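PDB 6MTF: long form salivary protein D7L from Phlebotomus duboscqi, which binds and sequesters cysteinyl leukotrienes and a thromboxane A2 analogue, countering host platelet aggregation during sandfly blood feeding. Local coordinates for residues 1-6 / 168-173. Sequence-based numbering, arbitrary orientation.
Sequences MWRYPR and VDEDNE
D169 takes the chain's terminal amine on one carboxylate oxygen: M1 N lies 2.6 Å from D169 OD2, on the syn side and 23° out of the carboxylate plane. The other oxygen, OD1, accepts the backbone N of D171 in an Asx turn and the N of E173 from the opposite face. A chi1 of 63° tucks the carboxylate back over its own type I turn, 169-172, where OD1 meets these two backbone N atoms and OD2 is left facing M1 N. At E170 the contact is with R3: E170 CB sits 3.5 Å above the centre of the R3 guanidinium, while E170 OE1, 3.4 Å from R3 NE, is well out of its plane, a purely electrostatic salt bridge. D171 OD2 offers its anti lone pair to M1 N at 3.2 Å, and D171 OD1 receives R3 NH2 at 3.0 Å in a nearly straight bond (163°). E173, extended beyond CG, brings OE1 to within 2.7 Å of M1 N, which approaches from above the carboxylate. Three carboxylates therefore grip one amine, probably favouring its protonated form, and the network joins the lead-in to helix 8-21 to the distant loop between helices 159-164 and 187-196.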
loop_
_atom_site.group_PDB
_atom_site.type_symbol
_atom_site.label_atom_id
_atom_site.label_comp_id
_atom_site.label_asym_id
_atom_site.label_seq_id
_atom_site.Cartn_x
_atom_site.Cartn_y
_atom_site.Cartn_z
ATOM N N MET A 1 -1.804 13.059 -3.271
ATOM C CA MET A 1 -0.545 12.777 -3.942
ATOM C C MET A 1 0.363 11.977 -3.039
ATOM O O MET A 1 0.461 12.248 -1.850
ATOM C CB MET A 1 0.159 14.067 -4.347
ATOM C CG MET A 1 -0.091 14.491 -5.765
ATOM S SD MET A 1 0.670 16.093 -6.031
ATOM C CE MET A 1 -0.437 17.144 -5.093
ATOM N N TRP A 2 1.054 11.004 -3.609
ATOM C CA TRP A 2 1.860 10.122 -2.784
ATOM C C TRP A 2 3.106 10.836 -2.288
ATOM O O TRP A 2 3.658 11.708 -2.963
ATOM C CB TRP A 2 2.218 8.868 -3.572
ATOM C CG TRP A 2 1.035 7.989 -3.669
ATOM C CD1 TRP A 2 -0.188 8.317 -4.190
ATOM C CD2 TRP A 2 0.921 6.649 -3.192
ATOM N NE1 TRP A 2 -1.048 7.254 -4.082
ATOM C CE2 TRP A 2 -0.391 6.215 -3.475
ATOM C CE3 TRP A 2 1.803 5.766 -2.566
ATOM C CZ2 TRP A 2 -0.839 4.938 -3.152
ATOM C CZ3 TRP A 2 1.352 4.496 -2.246
ATOM C CH2 TRP A 2 0.047 4.095 -2.543
ATOM N N ARG A 3 3.526 10.476 -1.079
ATOM C CA ARG A 3 4.714 11.026 -0.451
ATOM C C ARG A 3 5.806 9.968 -0.381
ATOM O O ARG A 3 5.535 8.775 -0.220
ATOM C CB ARG A 3 4.397 11.546 0.952
ATOM C CG ARG A 3 3.557 12.807 0.923
ATOM C CD ARG A 3 3.081 13.216 2.302
ATOM N NE ARG A 3 1.971 14.156 2.215
ATOM C CZ ARG A 3 1.357 14.678 3.269
ATOM N NH1 ARG A 3 1.750 14.348 4.495
ATOM N NH2 ARG A 3 0.348 15.523 3.099
ATOM N N TYR A 4 7.042 10.419 -0.515
ATOM C CA TYR A 4 8.216 9.559 -0.504
ATOM C C TYR A 4 9.262 10.156 0.425
ATOM O O TYR A 4 9.360 11.379 0.545
ATOM C CB TYR A 4 8.798 9.399 -1.916
ATOM C CG TYR A 4 7.767 8.958 -2.937
ATOM C CD1 TYR A 4 7.499 7.609 -3.136
ATOM C CD2 TYR A 4 7.058 9.890 -3.695
ATOM C CE1 TYR A 4 6.559 7.192 -4.056
ATOM C CE2 TYR A 4 6.112 9.483 -4.619
ATOM C CZ TYR A 4 5.872 8.124 -4.797
ATOM O OH TYR A 4 4.938 7.684 -5.705
ATOM N N PRO A 5 10.062 9.318 1.093
ATOM C CA PRO A 5 10.072 7.852 1.003
ATOM C C PRO A 5 8.848 7.221 1.677
ATOM O O PRO A 5 8.097 7.923 2.351
ATOM C CB PRO A 5 11.360 7.469 1.740
ATOM C CG PRO A 5 11.575 8.584 2.718
ATOM C CD PRO A 5 11.077 9.832 2.030
ATOM N N ARG A 6 8.649 5.926 1.474
ATOM C CA ARG A 6 7.560 5.209 2.122
ATOM C C ARG A 6 7.982 4.790 3.528
ATOM O O ARG A 6 9.112 4.339 3.738
ATOM C CB ARG A 6 7.173 3.983 1.293
ATOM C CG ARG A 6 6.966 4.292 -0.204
ATOM C CD ARG A 6 5.859 5.311 -0.434
ATOM N NE ARG A 6 4.562 4.806 0.021
ATOM C CZ ARG A 6 3.523 5.577 0.333
ATOM N NH1 ARG A 6 3.614 6.905 0.237
ATOM N NH2 ARG A 6 2.384 5.015 0.739
ATOM N N VAL A 168 -8.165 7.255 0.881
ATOM C CA VAL A 168 -7.479 8.491 0.517
ATOM C C VAL A 168 -6.052 8.413 1.049
ATOM O O VAL A 168 -5.750 7.646 1.966
ATOM C CB VAL A 168 -8.176 9.753 1.081
ATOM C CG1 VAL A 168 -9.593 9.914 0.513
ATOM C CG2 VAL A 168 -8.184 9.734 2.631
ATOM N N ASP A 169 -5.170 9.235 0.475
ATOM C CA ASP A 169 -3.782 9.268 0.918
ATOM C C ASP A 169 -3.598 10.383 1.955
ATOM O O ASP A 169 -4.560 10.998 2.423
ATOM C CB ASP A 169 -2.837 9.396 -0.287
ATOM C CG ASP A 169 -3.028 10.690 -1.062
ATOM O OD1 ASP A 169 -3.668 11.631 -0.542
ATOM O OD2 ASP A 169 -2.536 10.769 -2.211
ATOM N N GLU A 170 -2.346 10.652 2.333
ATOM C CA GLU A 170 -2.066 11.694 3.318
ATOM C C GLU A 170 -2.559 13.065 2.870
ATOM O O GLU A 170 -2.790 13.934 3.720
ATOM C CB GLU A 170 -0.566 11.745 3.617
ATOM C CG GLU A 170 0.148 10.402 3.499
ATOM C CD GLU A 170 0.545 10.082 2.074
ATOM O OE1 GLU A 170 0.984 11.012 1.372
ATOM O OE2 GLU A 170 0.401 8.913 1.643
ATOM N N ASP A 171 -2.750 13.273 1.565
ATOM C CA ASP A 171 -3.260 14.529 1.028
ATOM C C ASP A 171 -4.779 14.582 0.941
ATOM O O ASP A 171 -5.317 15.551 0.398
ATOM C CB ASP A 171 -2.691 14.774 -0.367
ATOM C CG ASP A 171 -1.340 15.431 -0.334
ATOM O OD1 ASP A 171 -1.077 16.217 0.603
ATOM O OD2 ASP A 171 -0.548 15.159 -1.255
ATOM N N ASN A 172 -5.484 13.569 1.440
ATOM C CA ASN A 172 -6.923 13.453 1.229
ATOM C C ASN A 172 -7.263 13.429 -0.262
ATOM O O ASN A 172 -8.292 13.950 -0.695
ATOM C CB ASN A 172 -7.691 14.564 1.956
ATOM C CG ASN A 172 -7.845 14.282 3.443
ATOM O OD1 ASN A 172 -8.340 13.224 3.832
ATOM N ND2 ASN A 172 -7.413 15.223 4.282
ATOM N N GLU A 173 -6.405 12.844 -1.035
ATOM C CA GLU A 173 -6.674 12.524 -2.425
ATOM C C GLU A 173 -7.078 11.063 -2.525
ATOM O O GLU A 173 -6.423 10.214 -1.902
ATOM C CB GLU A 173 -5.433 12.785 -3.263
ATOM C CG GLU A 173 -5.604 12.685 -4.751
ATOM C CD GLU A 173 -4.315 13.042 -5.469
ATOM O OE1 GLU A 173 -3.618 13.971 -4.995
ATOM O OE2 GLU A 173 -3.994 12.393 -6.487
HETATM O O HOH W 1 1.741 14.936 -0.494
HETATM O O HOH W 2 -0.453 6.121 -0.198
#